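Flagellar hook associated protein type 3 FlgL (Legionella pneumophila subsp. pneumophila, PDB 5YTI) probably serves as a structural junction protein between the hook and the filament of the bacterial flagellum. Local coordinates at residues 71-76 and 346-351; 64-69 and 353-358. One frame throughout, in Å; residues are numbered along the deposited sequence.

Interaction 1. Residues 71-76 and 346-351; sequences SALRLE and GARLNQ
Leu73 and Leu349 form the close-packed part of this contact, their side chains sliding past each other in opposite directions between two helices whose segment axes approach to 10.5 Å and run antiparallel at 154°. Leu349 has CG beside its backbone N and anti to the carbonyl carbon (chi1 -65°), which carries its CD2 branch over Leu73: CD2 lies 3.9 Å from Leu73 CB and 4.1 Å from Leu73 CD2. Leucine suits both places because a branched apolar end can fill such an interface without needing a polar partner. The aliphatic root of Arg348 completes the packing, crossing Leu73 at about a right angle with its CB 4.0 Å from Leu73 CD2. Beyond it the buried Arg348 chain bends at chi3, its NH2 making salt bridges to Asp344 and Asp177 and its NH1 a hydrogen bond to the carbonyl of Ala174. Glu76 OE1 stands 5.1 Å from Arg348 NH2, close enough for the positive charge probably to ease its proximity to Asp177.

The solvent side is looser. Exposed Arg74 lays one guanidinium face over Leu349 CD2, and its NH2 comes 4.3 Å from Leu349 CD1, while its NE makes a salt bridge to Asp70 one turn earlier. Helix 49-96 and helix 316-374 thus meet through leucines flanked by two arginines, with strand 171-174 lying against Arg348 and Gln351.

Interaction 2. Residues 64-69 and 353-358; sequences NNRQAA and ETAEKA
Arg66 reaches across to Ala355 and Glu356, and is the residue through which segment 64-69 meets the other helix; it was modelled in two conformers, and the side-chain details hold provisionally for one. Just before it, Asn65 turns to a different neighbour: its amide ND2 donates to the carbonyl of Ala166 on strand 164-168. Arg66 then points across. Its CG stands anti to the backbone N (chi1 161°), and a bend at chi3 brings the guanidinium down on the partner backbone, with Glu356 CA 3.4 Å above one face and offset toward its rim. Arg66 NE lies 3.5 Å from Glu356 CB, so the contact is chiefly with the stem of the glutamate, the side chains crossing at about a right angle. Glu356 OE2 remains 4.5 Å from Arg66 NE, too far for a salt bridge. Arg66 NH2 is held instead by Gln63 of its own helix. Arginine suits the place because its long apolar stem and flat end can lie along the neighbouring backbone while nitrogens find polar partners. Ala355, with only a methyl group, lets the stem pass; Arg66 CD is a loose 4.5 Å from Ala355 CB. Such antiparallel packing of N-terminal and C-terminal helices is characteristic of the flagellin family's helical core.

In the fold
From the N-terminal end of the model, helix 49-96 supplies first residues 64-69 and then 71-76. The chain goes on through helix 104-125, the strands of the middle region and helix 296-307 before the long helix 316-374 runs back. Residues 346-351 come first on that helix and close interaction 1; residues 353-358 follow and close interaction 2. The loop of interaction 1 is therefore nested inside that of interaction 2, the order expected of antiparallel helices. Their centres lie about 10 Å apart, and they touch where Arg74 NH1 lies 3.7 Å from Glu353 OE1, a long and weak pairing. Together they tie the N-terminal helical region to the C-terminal helix.

Interaction 1. Residues 71-76 and 346-351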
loop_
_atom_site.group_PDB
_atom_site.type_symbol
_atom_site.label_atom_id
_atom_site.label_comp_id
_atom_site.label_asym_id
_atom_site.label_seq_id
_atom_site.Cartn_x
_atom_site.Cartn_y
_atom_site.Cartn_z
ATOM N N SER A 71 18.845 -16.104 13.906
ATOM C CA SER A 71 17.933 -16.366 15.022
ATOM C C SER A 71 16.837 -15.341 15.222
ATOM O O SER A 71 15.683 -15.717 15.483
ATOM C CB SER A 71 18.710 -16.548 16.305
ATOM O OG SER A 71 19.052 -17.908 16.358
ATOM N N ALA A 72 17.201 -14.061 15.113
ATOM C CA ALA A 72 16.238 -12.959 15.212
ATOM C C ALA A 72 15.175 -13.083 14.127
ATOM O O ALA A 72 14.015 -12.780 14.353
ATOM C CB ALA A 72 16.949 -11.609 15.107
ATOM N N LEU A 73 15.592 -13.537 12.952
ATOM C CA LEU A 73 14.701 -13.659 11.813
ATOM C C LEU A 73 13.728 -14.828 11.931
ATOM O O LEU A 73 12.572 -14.703 11.572
ATOM C CB LEU A 73 15.513 -13.796 10.521
ATOM C CG LEU A 73 15.674 -12.551 9.640
ATOM C CD1 LEU A 73 16.027 -11.284 10.411
ATOM C CD2 LEU A 73 16.721 -12.839 8.581
ATOM N N ARG A 74 14.195 -15.966 12.420
ATOM C CA ARG A 74 13.308 -17.103 12.655
ATOM C C ARG A 74 12.294 -16.840 13.793
ATOM O O ARG A 74 11.136 -17.268 13.697
ATOM C CB ARG A 74 14.119 -18.374 12.913
ATOM C CG ARG A 74 14.734 -18.965 11.644
ATOM C CD ARG A 74 15.328 -20.363 11.857
ATOM N NE ARG A 74 16.472 -20.609 10.972
ATOM C CZ ARG A 74 16.403 -21.093 9.732
ATOM N NH1 ARG A 74 17.521 -21.249 9.014
ATOM N NH2 ARG A 74 15.231 -21.421 9.204
ATOM N N LEU A 75 12.717 -16.131 14.843
ATOM C CA LEU A 75 11.804 -15.670 15.892
ATOM C C LEU A 75 10.709 -14.782 15.269
ATOM O O LEU A 75 9.515 -14.935 15.560
ATOM C CB LEU A 75 12.578 -14.901 16.969
ATOM C CG LEU A 75 12.144 -15.052 18.427
ATOM C CD1 LEU A 75 12.235 -16.508 18.846
ATOM C CD2 LEU A 75 13.012 -14.191 19.340
ATOM N N GLU A 76 11.138 -13.878 14.388
ATOM C CA GLU A 76 10.252 -12.999 13.619
ATOM C C GLU A 76 9.365 -13.761 12.595
ATOM O O GLU A 76 8.245 -13.364 12.350
ATOM C CB GLU A 76 11.081 -11.916 12.911
ATOM C CG GLU A 76 10.250 -10.760 12.375
ATOM C CD GLU A 76 10.904 -9.985 11.234
ATOM O OE1 GLU A 76 10.243 -9.810 10.190
ATOM O OE2 GLU A 76 12.063 -9.530 11.382
ATOM N N GLY A 346 12.320 -15.036 4.153
ATOM C CA GLY A 346 12.867 -16.257 3.541
ATOM C C GLY A 346 14.080 -16.025 2.662
ATOM O O GLY A 346 15.095 -16.699 2.802
ATOM N N ALA A 347 13.992 -15.056 1.765
ATOM C CA ALA A 347 15.104 -14.731 0.872
ATOM C C ALA A 347 16.374 -14.446 1.673
ATOM O O ALA A 347 17.470 -14.882 1.305
ATOM C CB ALA A 347 14.755 -13.535 -0.008
ATOM N N ARG A 348 16.212 -13.717 2.772
ATOM C CA ARG A 348 17.321 -13.348 3.632
ATOM C C ARG A 348 17.910 -14.554 4.342
ATOM O O ARG A 348 19.117 -14.712 4.429
ATOM C CB ARG A 348 16.874 -12.299 4.640
ATOM C CG ARG A 348 16.799 -10.914 4.038
ATOM C CD ARG A 348 16.347 -9.915 5.063
ATOM N NE ARG A 348 14.909 -9.756 5.079
ATOM C CZ ARG A 348 14.224 -9.142 6.045
ATOM N NH1 ARG A 348 14.822 -8.631 7.114
ATOM N NH2 ARG A 348 12.903 -9.058 5.952
ATOM N N LEU A 349 17.066 -15.424 4.841
ATOM C CA LEU A 349 17.577 -16.643 5.391
ATOM C C LEU A 349 18.358 -17.414 4.338
ATOM O O LEU A 349 19.342 -18.043 4.669
ATOM C CB LEU A 349 16.444 -17.496 5.920
ATOM C CG LEU A 349 15.661 -16.913 7.103
ATOM C CD1 LEU A 349 14.339 -17.650 7.382
ATOM C CD2 LEU A 349 16.541 -16.884 8.342
ATOM N N ASN A 350 17.928 -17.395 3.076
ATOM C CA ASN A 350 18.672 -18.138 2.052
ATOM C C ASN A 350 19.999 -17.418 1.766
ATOM O O ASN A 350 20.993 -18.063 1.417
ATOM C CB ASN A 350 17.845 -18.403 0.783
ATOM C CG ASN A 350 16.898 -19.603 0.928
ATOM O OD1 ASN A 350 17.261 -20.658 1.460
ATOM N ND2 ASN A 350 15.678 -19.444 0.438
ATOM N N GLN A 351 20.029 -16.094 1.948
ATOM C CA GLN A 351 21.302 -15.330 1.877
ATOM C C GLN A 351 22.255 -15.733 3.024
ATOM O O GLN A 351 23.467 -15.731 2.847
ATOM C CB GLN A 351 21.061 -13.792 1.875
ATOM C CG GLN A 351 20.760 -13.177 0.494
ATOM C CD GLN A 351 20.832 -11.648 0.465
ATOM O OE1 GLN A 351 20.186 -10.955 1.268
ATOM N NE2 GLN A 351 21.631 -11.116 -0.467
#

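Interaction 2. Residues 64-69 and 353-358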
loop_
_atom_site.group_PDB
_atom_site.type_symbol
_atom_site.label_atom_id
_atom_site.label_comp_id
_atom_site.label_asym_id
_atom_site.label_seq_id
_atom_site.Cartn_x
_atom_site.Cartn_y
_atom_site.Cartn_z
ATOM N N ASN A 64 29.382 -14.718 13.998
ATOM C CA ASN A 64 28.572 -14.289 15.148
ATOM C C ASN A 64 27.370 -13.471 14.639
ATOM O O ASN A 64 26.220 -13.783 14.946
ATOM C CB ASN A 64 29.434 -13.481 16.146
ATOM C CG ASN A 64 28.903 -13.518 17.593
ATOM O OD1 ASN A 64 28.983 -14.555 18.284
ATOM N ND2 ASN A 64 28.407 -12.365 18.076
ATOM N N ASN A 65 27.627 -12.453 13.827
ATOM C CA ASN A 65 26.544 -11.670 13.241
ATOM C C ASN A 65 25.483 -12.522 12.484
ATOM O O ASN A 65 24.273 -12.220 12.569
ATOM C CB ASN A 65 27.111 -10.576 12.327
ATOM C CG ASN A 65 27.597 -9.358 13.092
ATOM O OD1 ASN A 65 27.387 -9.233 14.299
ATOM N ND2 ASN A 65 28.255 -8.446 12.380
ATOM N N ARG A 66 25.948 -13.549 11.748
ATOM C CA ARG A 66 25.069 -14.469 11.001
ATOM C C ARG A 66 24.226 -15.294 11.960
ATOM O O ARG A 66 23.009 -15.269 11.885
ATOM C CB ARG A 66 25.878 -15.406 10.086
ATOM C CG ARG A 66 25.129 -16.662 9.644
ATOM C CD ARG A 66 26.006 -17.632 8.845
ATOM N NE ARG A 66 26.910 -18.419 9.692
ATOM C CZ ARG A 66 28.240 -18.311 9.690
ATOM N NH1 ARG A 66 28.842 -17.478 8.874
ATOM N NH2 ARG A 66 28.969 -19.053 10.497
ATOM N N GLN A 67 24.887 -16.022 12.868
ATOM C CA GLN A 67 24.203 -16.832 13.904
ATOM C C GLN A 67 23.102 -16.029 14.566
ATOM O O GLN A 67 22.018 -16.551 14.772
ATOM C CB GLN A 67 25.186 -17.367 14.979
ATOM C CG GLN A 67 26.053 -18.574 14.547
ATOM C CD GLN A 67 27.111 -19.006 15.585
ATOM O OE1 GLN A 67 28.298 -18.698 15.428
ATOM N NE2 GLN A 67 26.685 -19.725 16.641
ATOM N N ALA A 68 23.370 -14.760 14.877
ATOM C CA ALA A 68 22.404 -13.906 15.586
ATOM C C ALA A 68 21.298 -13.404 14.674
ATOM O O ALA A 68 20.161 -13.182 15.099
ATOM C CB ALA A 68 23.107 -12.726 16.226
ATOM N N ALA A 69 21.642 -13.201 13.412
ATOM C CA ALA A 69 20.670 -12.787 12.409
ATOM C C ALA A 69 19.698 -13.923 12.113
ATOM O O ALA A 69 18.476 -13.764 12.177
ATOM C CB ALA A 69 21.390 -12.380 11.139
ATOM N N GLU A 353 22.148 -18.848 4.945
ATOM C CA GLU A 353 22.656 -20.205 4.753
ATOM C C GLU A 353 23.706 -20.187 3.609
ATOM O O GLU A 353 24.636 -20.990 3.597
ATOM C CB GLU A 353 21.528 -21.260 4.569
ATOM C CG GLU A 353 20.621 -21.483 5.805
ATOM C CD GLU A 353 21.318 -22.050 7.075
ATOM O OE1 GLU A 353 20.651 -22.793 7.827
ATOM O OE2 GLU A 353 22.502 -21.760 7.376
ATOM N N THR A 354 23.604 -19.234 2.690
ATOM C CA THR A 354 24.711 -18.969 1.758
ATOM C C THR A 354 25.999 -18.531 2.467
ATOM O O THR A 354 27.081 -19.047 2.174
ATOM C CB THR A 354 24.330 -17.898 0.718
ATOM O OG1 THR A 354 24.148 -18.536 -0.540
ATOM C CG2 THR A 354 25.407 -16.790 0.576
ATOM N N ALA A 355 25.877 -17.571 3.380
ATOM C CA ALA A 355 27.021 -17.021 4.082
ATOM C C ALA A 355 27.723 -18.030 5.032
ATOM O O ALA A 355 28.933 -17.953 5.214
ATOM C CB ALA A 355 26.602 -15.765 4.830
ATOM N N GLU A 356 26.982 -18.971 5.620
ATOM C CA GLU A 356 27.577 -19.990 6.520
ATOM C C GLU A 356 28.565 -20.910 5.771
ATOM O O GLU A 356 29.580 -21.316 6.352
ATOM C CB GLU A 356 26.473 -20.813 7.239
ATOM C CG GLU A 356 26.916 -21.717 8.395
ATOM C CD GLU A 356 25.743 -22.278 9.211
ATOM O OE1 GLU A 356 24.577 -22.271 8.733
ATOM O OE2 GLU A 356 25.985 -22.738 10.349
ATOM N N LYS A 357 28.273 -21.224 4.497
ATOM C CA LYS A 357 29.169 -22.045 3.652
ATOM C C LYS A 357 30.358 -21.218 3.150
ATOM O O LYS A 357 31.464 -21.751 2.978
ATOM C CB LYS A 357 28.431 -22.675 2.453
ATOM C CG LYS A 357 29.327 -23.499 1.518
ATOM N N ALA A 358 30.125 -19.924 2.923
ATOM C CA ALA A 358 31.137 -19.029 2.358
ATOM C C ALA A 358 32.144 -18.528 3.401
ATOM O O ALA A 358 33.262 -18.153 3.054
ATOM C CB ALA A 358 30.469 -17.846 1.682
#